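Luciferase-like enzymeAMP-CoA-ligase (Zophobas atratus, PDB 4W8O) probably activates carboxylic acids with ATP and joins them to coenzyme A, as a luciferase-like member of the adenylate-forming (ANL) enzyme family. Local coordinates at residues A[65-70]-A[117-122]; A[71-76]-A[93-98]. All blocks are in the same frame, centred on the assembly; numbering follows the deposited sequence.

Contact 1. Residues A[65-70]-A[117-122]; sequences KGITST and TPRIIF
I67 meets R119 and I120 at the apolar heart of this contact, where the loop 65-70 lies over the start of strand 120-124. The tip of I67 touches twice. Its CD1 lies 3.7 Å from CD1 of I120, and the two isoleucine side chains cross at a slant. The same I67 CD1 rests 3.7 Å from CD of R119, alongside the arginine's methylene chain, and the two side chains run past each other in opposite directions. L62 of helix 48-64 touches both isoleucines on this buried side.

The outer side, where R119 and K65 are exposed to solvent, is polar and looser. With CG anti to the backbone N (chi1 179°) and the chain extended from CG to NE, R119 reaches back to the end of that helix. One face of its guanidinium lies over G66 C and I67 N. R119 NH2 gives a weak, strongly bent hydrogen bond to K65 O, at 2.8 Å and 117°. R119 NH1 comes 3.0 Å from G66 O. Its salt bridge is with D71 OD2. The firm partner of the guanidinium is thus the D71 carboxylate; the nearby carbonyl oxygens would probably also suit its charge. K65 CD approaches I120 CD1 at 4.2 Å, while K65 NZ pairs with E143 on the next strand.

G66 has positive phi (94°) and two bonds back into the last helical turn. This is a Schellman motif, here ending helix 48-64, and the contact seats that helix end beside the start of strand 120-124, an inner strand in the parallel part of a mixed alpha/beta sheet.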
ATOM      1  N   LYS A  65      18.384   2.843 -21.330  1.00 33.09           N
ATOM      2  CA  LYS A  65      17.343   2.207 -22.147  1.00 33.84           C
ATOM      3  C   LYS A  65      16.289   3.191 -22.656  1.00 32.87           C
ATOM      4  O   LYS A  65      15.368   2.792 -23.367  1.00 33.67           O
ATOM      5  CB  LYS A  65      16.628   1.102 -21.365  1.00 34.01           C
ATOM      6  CG  LYS A  65      17.459  -0.124 -21.035  1.00 35.71           C
ATOM      7  CD  LYS A  65      16.587  -1.091 -20.241  1.00 36.63           C
ATOM      8  CE  LYS A  65      17.241  -2.443 -20.069  1.00 39.13           C
ATOM      9  NZ  LYS A  65      17.356  -3.216 -21.327  1.00 40.21           N
ATOM     10  N   GLY A  66      16.399   4.460 -22.265  1.00 32.47           N
ATOM     11  CA  GLY A  66      15.520   5.511 -22.759  1.00 31.83           C
ATOM     12  C   GLY A  66      14.304   5.796 -21.887  1.00 31.15           C
ATOM     13  O   GLY A  66      13.387   6.484 -22.337  1.00 30.64           O
ATOM     14  N   ILE A  67      14.297   5.280 -20.651  1.00 30.39           N
ATOM     15  CA  ILE A  67      13.201   5.517 -19.708  1.00 29.86           C
ATOM     16  C   ILE A  67      13.224   6.954 -19.197  1.00 30.22           C
ATOM     17  O   ILE A  67      14.268   7.467 -18.797  1.00 30.48           O
ATOM     18  CB  ILE A  67      13.260   4.546 -18.499  1.00 29.31           C
ATOM     19  CG1 ILE A  67      13.030   3.099 -18.952  1.00 29.38           C
ATOM     20  CG2 ILE A  67      12.245   4.926 -17.423  1.00 29.06           C
ATOM     21  CD1 ILE A  67      11.650   2.796 -19.493  1.00 29.13           C
ATOM     22  N   THR A  68      12.063   7.598 -19.228  1.00 30.24           N
ATOM     23  CA  THR A  68      11.900   8.936 -18.682  1.00 30.15           C
ATOM     24  C   THR A  68      10.593   8.986 -17.909  1.00 29.35           C
ATOM     25  O   THR A  68       9.880   7.987 -17.802  1.00 27.42           O
ATOM     26  CB  THR A  68      11.898  10.008 -19.793  1.00 31.33           C
ATOM     27  OG1 THR A  68      10.763   9.817 -20.637  1.00 32.12           O
ATOM     28  CG2 THR A  68      13.177   9.931 -20.627  1.00 32.24           C
ATOM     29  N   SER A  69      10.269  10.158 -17.381  1.00 29.50           N
ATOM     30  CA  SER A  69       9.114  10.295 -16.516  1.00 29.24           C
ATOM     31  C   SER A  69       7.770   9.956 -17.180  1.00 28.90           C
ATOM     32  O   SER A  69       6.803   9.656 -16.486  1.00 29.21           O
ATOM     33  CB  SER A  69       9.063  11.710 -15.950  1.00 29.81           C
ATOM     34  OG  SER A  69       8.706  12.623 -16.960  1.00 31.13           O
ATOM     35  N   THR A  70       7.694  10.019 -18.505  1.00 29.27           N
ATOM     36  CA  THR A  70       6.441   9.715 -19.208  1.00 29.38           C
ATOM     37  C   THR A  70       6.144   8.208 -19.327  1.00 28.47           C
ATOM     38  O   THR A  70       5.019   7.827 -19.598  1.00 27.99           O
ATOM     39  CB  THR A  70       6.409  10.356 -20.611  1.00 30.44           C
ATOM     40  OG1 THR A  70       7.590  10.001 -21.333  1.00 31.46           O
ATOM     41  CG2 THR A  70       6.334  11.884 -20.517  1.00 31.67           C
ATOM     42  N   THR A 117      -0.360  -0.110 -20.689  1.00 29.94           N
ATOM     43  CA  THR A 117       0.588  -0.265 -21.801  1.00 30.47           C
ATOM     44  C   THR A 117       2.032   0.073 -21.413  1.00 29.87           C
ATOM     45  O   THR A 117       2.568   1.081 -21.852  1.00 29.72           O
ATOM     46  CB  THR A 117       0.160   0.580 -23.018  1.00 32.50           C
ATOM     47  OG1 THR A 117       0.100   1.963 -22.651  1.00 33.44           O
ATOM     48  CG2 THR A 117      -1.218   0.139 -23.531  1.00 33.37           C
ATOM     49  N   PRO A 118       2.664  -0.780 -20.584  1.00 30.01           N
ATOM     50  CA  PRO A 118       3.982  -0.459 -20.030  1.00 29.70           C
ATOM     51  C   PRO A 118       5.130  -0.591 -21.031  1.00 30.30           C
ATOM     52  O   PRO A 118       5.038  -1.336 -22.002  1.00 29.99           O
ATOM     53  CB  PRO A 118       4.144  -1.459 -18.886  1.00 29.04           C
ATOM     54  CG  PRO A 118       3.251  -2.604 -19.221  1.00 29.38           C
ATOM     55  CD  PRO A 118       2.212  -2.131 -20.202  1.00 29.79           C
ATOM     56  N   ARG A 119       6.197   0.156 -20.783  1.00 29.94           N
ATOM     57  CA  ARG A 119       7.378   0.095 -21.622  1.00 31.69           C
ATOM     58  C   ARG A 119       8.258  -1.073 -21.218  1.00 30.92           C
ATOM     59  O   ARG A 119       8.907  -1.690 -22.049  1.00 31.28           O
ATOM     60  CB  ARG A 119       8.171   1.383 -21.508  1.00 32.93           C
ATOM     61  CG  ARG A 119       9.419   1.357 -22.354  1.00 35.29           C
ATOM     62  CD  ARG A 119       9.828   2.749 -22.711  1.00 37.25           C
ATOM     63  NE  ARG A 119      11.145   2.779 -23.327  1.00 38.74           N
ATOM     64  CZ  ARG A 119      11.718   3.888 -23.770  1.00 40.97           C
ATOM     65  NH1 ARG A 119      11.082   5.056 -23.663  1.00 42.25           N
ATOM     66  NH2 ARG A 119      12.932   3.838 -24.314  1.00 42.29           N
ATOM     67  N   ILE A 120       8.293  -1.352 -19.925  1.00 29.70           N
ATOM     68  CA  ILE A 120       9.046  -2.473 -19.401  1.00 30.00           C
ATOM     69  C   ILE A 120       8.180  -3.127 -18.352  1.00 29.56           C
ATOM     70  O   ILE A 120       7.431  -2.439 -17.641  1.00 28.94           O
ATOM     71  CB  ILE A 120      10.352  -2.032 -18.717  1.00 30.95           C
ATOM     72  CG1 ILE A 120      11.337  -1.463 -19.738  1.00 32.29           C
ATOM     73  CG2 ILE A 120      10.992  -3.202 -17.976  1.00 31.07           C
ATOM     74  CD1 ILE A 120      12.513  -0.740 -19.121  1.00 33.27           C
ATOM     75  N   ILE A 121       8.291  -4.446 -18.257  1.00 29.76           N
ATOM     76  CA  ILE A 121       7.728  -5.179 -17.129  1.00 30.35           C
ATOM     77  C   ILE A 121       8.787  -6.090 -16.508  1.00 29.22           C
ATOM     78  O   ILE A 121       9.391  -6.920 -17.195  1.00 30.29           O
ATOM     79  CB  ILE A 121       6.443  -5.962 -17.498  1.00 31.86           C
ATOM     80  CG1 ILE A 121       6.012  -6.849 -16.326  1.00 32.97           C
ATOM     81  CG2 ILE A 121       6.649  -6.819 -18.727  1.00 34.01           C
ATOM     82  CD1 ILE A 121       4.564  -7.260 -16.390  1.00 34.30           C
ATOM     83  N   PHE A 122       9.024  -5.897 -15.215  1.00 28.35           N
ATOM     84  CA  PHE A 122       9.854  -6.799 -14.411  1.00 28.28           C
ATOM     85  C   PHE A 122       8.981  -7.941 -13.893  1.00 28.98           C
ATOM     86  O   PHE A 122       7.921  -7.702 -13.305  1.00 27.80           O
ATOM     87  CB  PHE A 122      10.483  -6.056 -13.228  1.00 28.22           C
ATOM     88  CG  PHE A 122      11.577  -5.093 -13.624  1.00 28.23           C
ATOM     89  CD1 PHE A 122      11.269  -3.840 -14.125  1.00 28.07           C
ATOM     90  CD2 PHE A 122      12.912  -5.441 -13.488  1.00 28.53           C
ATOM     91  CE1 PHE A 122      12.271  -2.946 -14.493  1.00 28.53           C
ATOM     92  CE2 PHE A 122      13.918  -4.561 -13.855  1.00 29.72           C
ATOM     93  CZ  PHE A 122      13.596  -3.309 -14.363  1.00 29.48           C
TER

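Contact 2. Residues A[71-76]-A[93-98]; sequences DVVCFC and LGAKVV
A right-handed beta-alpha-beta unit brings these segments together: strand 72-76, helix 85-92 and strand 96-99, with the two strands side by side and parallel. Their short axes come within 4.7 Å at 20°. V72 pairs with K96, V73 with V97 and C74 with V98.

Four backbone hydrogen bonds join them. K96 N donates to D71 O, and V73 N donates to K96 O at 2.8 Å in a nearly straight bond (171°). V98 N reaches V73 O at a longer 3.2 Å. F75 N donates to V98 O at 3.0 Å, and the edge of the F75 ring also meets this oxygen, through CD1 at 3.5 Å.

On one face of the sheet, V98 turns CG1 between its own backbone N and carbonyl carbon (chi1 61°). This sets V98 CG1 3.8 Å from V72 CG1 and 4.0 Å from C74 SG, so one methyl serves two neighbours. The side chains of K96 and V72 cross at about a right angle, K96 CB meeting V72 CG2. The lysine chain then bends away, and NZ is held by the carbonyls of S69 and T179. On the other face, F75 CE1 lies 4.0 Å from V97 CB.

G94, with positive phi, ends helix 85-92 in a Schellman motif and leads into the second strand. S90 of that helix packs on V73 and V97, and P86 and L87 pack on F75. Strand 120-124 flanks strand 72-76, while strand 179-184 flanks strand 96-99 and brings M182 against V72 and V98.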
ATOM      1  N   ASP A  71       7.144   7.358 -19.114  1.00 27.74           N
ATOM      2  CA  ASP A  71       6.965   5.922 -19.266  1.00 27.82           C
ATOM      3  C   ASP A  71       6.315   5.267 -18.061  1.00 26.45           C
ATOM      4  O   ASP A  71       6.434   5.749 -16.946  1.00 26.21           O
ATOM      5  CB  ASP A  71       8.302   5.238 -19.526  1.00 27.97           C
ATOM      6  CG  ASP A  71       8.919   5.661 -20.826  1.00 28.55           C
ATOM      7  OD1 ASP A  71       8.222   5.595 -21.855  1.00 29.48           O
ATOM      8  OD2 ASP A  71      10.099   6.059 -20.824  1.00 28.99           O
ATOM      9  N   VAL A  72       5.635   4.158 -18.312  1.00 26.27           N
ATOM     10  CA  VAL A  72       5.082   3.296 -17.258  1.00 26.14           C
ATOM     11  C   VAL A  72       5.966   2.061 -17.120  1.00 26.21           C
ATOM     12  O   VAL A  72       6.293   1.425 -18.112  1.00 26.14           O
ATOM     13  CB  VAL A  72       3.654   2.837 -17.607  1.00 26.55           C
ATOM     14  CG1 VAL A  72       3.127   1.819 -16.591  1.00 26.33           C
ATOM     15  CG2 VAL A  72       2.726   4.036 -17.690  1.00 27.04           C
ATOM     16  N   VAL A  73       6.352   1.727 -15.894  1.00 25.72           N
ATOM     17  CA  VAL A  73       7.123   0.525 -15.638  1.00 25.81           C
ATOM     18  C   VAL A  73       6.277  -0.375 -14.746  1.00 26.52           C
ATOM     19  O   VAL A  73       5.782   0.045 -13.697  1.00 25.52           O
ATOM     20  CB  VAL A  73       8.474   0.812 -14.960  1.00 25.61           C
ATOM     21  CG1 VAL A  73       9.254  -0.482 -14.769  1.00 26.16           C
ATOM     22  CG2 VAL A  73       9.283   1.799 -15.786  1.00 25.44           C
ATOM     23  N   CYS A  74       6.119  -1.614 -15.184  1.00 27.08           N
ATOM     24  CA  CYS A  74       5.237  -2.557 -14.540  1.00 28.20           C
ATOM     25  C   CYS A  74       6.005  -3.665 -13.821  1.00 27.94           C
ATOM     26  O   CYS A  74       7.132  -3.985 -14.193  1.00 29.19           O
ATOM     27  CB  CYS A  74       4.337  -3.145 -15.609  1.00 30.41           C
ATOM     28  SG  CYS A  74       2.938  -4.039 -14.955  1.00 33.38           S
ATOM     29  N   PHE A  75       5.397  -4.234 -12.788  1.00 27.62           N
ATOM     30  CA  PHE A  75       6.021  -5.275 -11.969  1.00 28.30           C
ATOM     31  C   PHE A  75       5.043  -6.417 -11.728  1.00 29.13           C
ATOM     32  O   PHE A  75       3.885  -6.185 -11.374  1.00 29.90           O
ATOM     33  CB  PHE A  75       6.500  -4.679 -10.638  1.00 28.29           C
ATOM     34  CG  PHE A  75       7.414  -3.519 -10.830  1.00 27.80           C
ATOM     35  CD1 PHE A  75       6.900  -2.253 -11.023  1.00 27.15           C
ATOM     36  CD2 PHE A  75       8.785  -3.710 -10.917  1.00 27.74           C
ATOM     37  CE1 PHE A  75       7.739  -1.181 -11.266  1.00 27.30           C
ATOM     38  CE2 PHE A  75       9.625  -2.648 -11.157  1.00 27.31           C
ATOM     39  CZ  PHE A  75       9.109  -1.387 -11.337  1.00 27.15           C
ATOM     40  N   CYS A  76       5.498  -7.645 -11.954  1.00 29.26           N
ATOM     41  CA  CYS A  76       4.721  -8.836 -11.596  1.00 29.33           C
ATOM     42  C   CYS A  76       5.574  -9.821 -10.795  1.00 29.88           C
ATOM     43  O   CYS A  76       6.269 -10.676 -11.359  1.00 29.81           O
ATOM     44  CB  CYS A  76       4.157  -9.515 -12.836  1.00 29.96           C
ATOM     45  SG  CYS A  76       2.937 -10.777 -12.414  1.00 30.59           S
ATOM     46  N   LEU A  93      13.548   8.165 -11.611  1.00 27.52           N
ATOM     47  CA  LEU A  93      13.440   8.790 -12.930  1.00 27.57           C
ATOM     48  C   LEU A  93      12.096   9.466 -13.170  1.00 27.52           C
ATOM     49  O   LEU A  93      11.865  10.029 -14.244  1.00 28.55           O
ATOM     50  CB  LEU A  93      13.695   7.747 -14.015  1.00 27.70           C
ATOM     51  CG  LEU A  93      15.030   7.018 -13.889  1.00 28.18           C
ATOM     52  CD1 LEU A  93      15.172   6.005 -15.009  1.00 28.44           C
ATOM     53  CD2 LEU A  93      16.198   8.001 -13.900  1.00 29.46           C
ATOM     54  N   GLY A  94      11.213   9.429 -12.172  1.00 26.63           N
ATOM     55  CA  GLY A  94       9.892  10.021 -12.288  1.00 26.56           C
ATOM     56  C   GLY A  94       8.917   9.208 -13.133  1.00 26.26           C
ATOM     57  O   GLY A  94       7.835   9.697 -13.463  1.00 26.01           O
ATOM     58  N   ALA A  95       9.284   7.978 -13.491  1.00 26.17           N
ATOM     59  CA  ALA A  95       8.398   7.113 -14.274  1.00 26.09           C
ATOM     60  C   ALA A  95       7.226   6.623 -13.402  1.00 25.91           C
ATOM     61  O   ALA A  95       7.314   6.601 -12.164  1.00 26.09           O
ATOM     62  CB  ALA A  95       9.170   5.935 -14.860  1.00 26.06           C
ATOM     63  N   LYS A  96       6.134   6.258 -14.061  1.00 25.72           N
ATOM     64  CA  LYS A  96       4.938   5.765 -13.388  1.00 25.91           C
ATOM     65  C   LYS A  96       5.158   4.292 -13.069  1.00 26.13           C
ATOM     66  O   LYS A  96       5.529   3.524 -13.961  1.00 27.80           O
ATOM     67  CB  LYS A  96       3.710   5.912 -14.298  1.00 25.98           C
ATOM     68  CG  LYS A  96       3.262   7.347 -14.549  1.00 26.65           C
ATOM     69  CD  LYS A  96       3.888   7.991 -15.774  1.00 27.02           C
ATOM     70  CE  LYS A  96       3.645   9.497 -15.795  1.00 28.51           C
ATOM     71  NZ  LYS A  96       4.568  10.255 -14.896  1.00 28.41           N
ATOM     72  N   VAL A  97       4.936   3.897 -11.821  1.00 25.70           N
ATOM     73  CA  VAL A  97       5.092   2.489 -11.417  1.00 25.92           C
ATOM     74  C   VAL A  97       3.760   1.859 -11.056  1.00 26.18           C
ATOM     75  O   VAL A  97       2.902   2.501 -10.452  1.00 26.43           O
ATOM     76  CB  VAL A  97       6.084   2.289 -10.246  1.00 25.58           C
ATOM     77  CG1 VAL A  97       7.460   2.797 -10.635  1.00 26.02           C
ATOM     78  CG2 VAL A  97       5.604   2.965  -8.960  1.00 25.90           C
ATOM     79  N   VAL A  98       3.604   0.594 -11.438  1.00 26.53           N
ATOM     80  CA  VAL A  98       2.368  -0.142 -11.222  1.00 27.65           C
ATOM     81  C   VAL A  98       2.650  -1.635 -11.054  1.00 27.59           C
ATOM     82  O   VAL A  98       3.489  -2.201 -11.747  1.00 27.41           O
ATOM     83  CB  VAL A  98       1.352   0.106 -12.369  1.00 28.47           C
ATOM     84  CG1 VAL A  98       1.894  -0.356 -13.714  1.00 29.39           C
ATOM     85  CG2 VAL A  98       0.024  -0.577 -12.065  1.00 29.09           C
TER

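How the contacts relate
From the N terminus, the chain leaves helix 48-64, passes through 65-70 and runs straight into strand 72-76. Helix 85-92 then carries it to 93-98, where contact 2 closes the shorter loop. Helix 106-116 follows, and 117-122 returns to 65-70 to close the longer loop of contact 1. Contact 2 is thus nested inside contact 1. Both reach the same sheet, in which strand 72-76 lies between strands 96-99 and 120-124. The contacts touch directly: F122 O lies 2.8 Å from C76 N, a probable hydrogen bond, and the rings of F122 and F75 meet. Together they tie the end of helix 48-64 and the loop after it to three neighbouring strands.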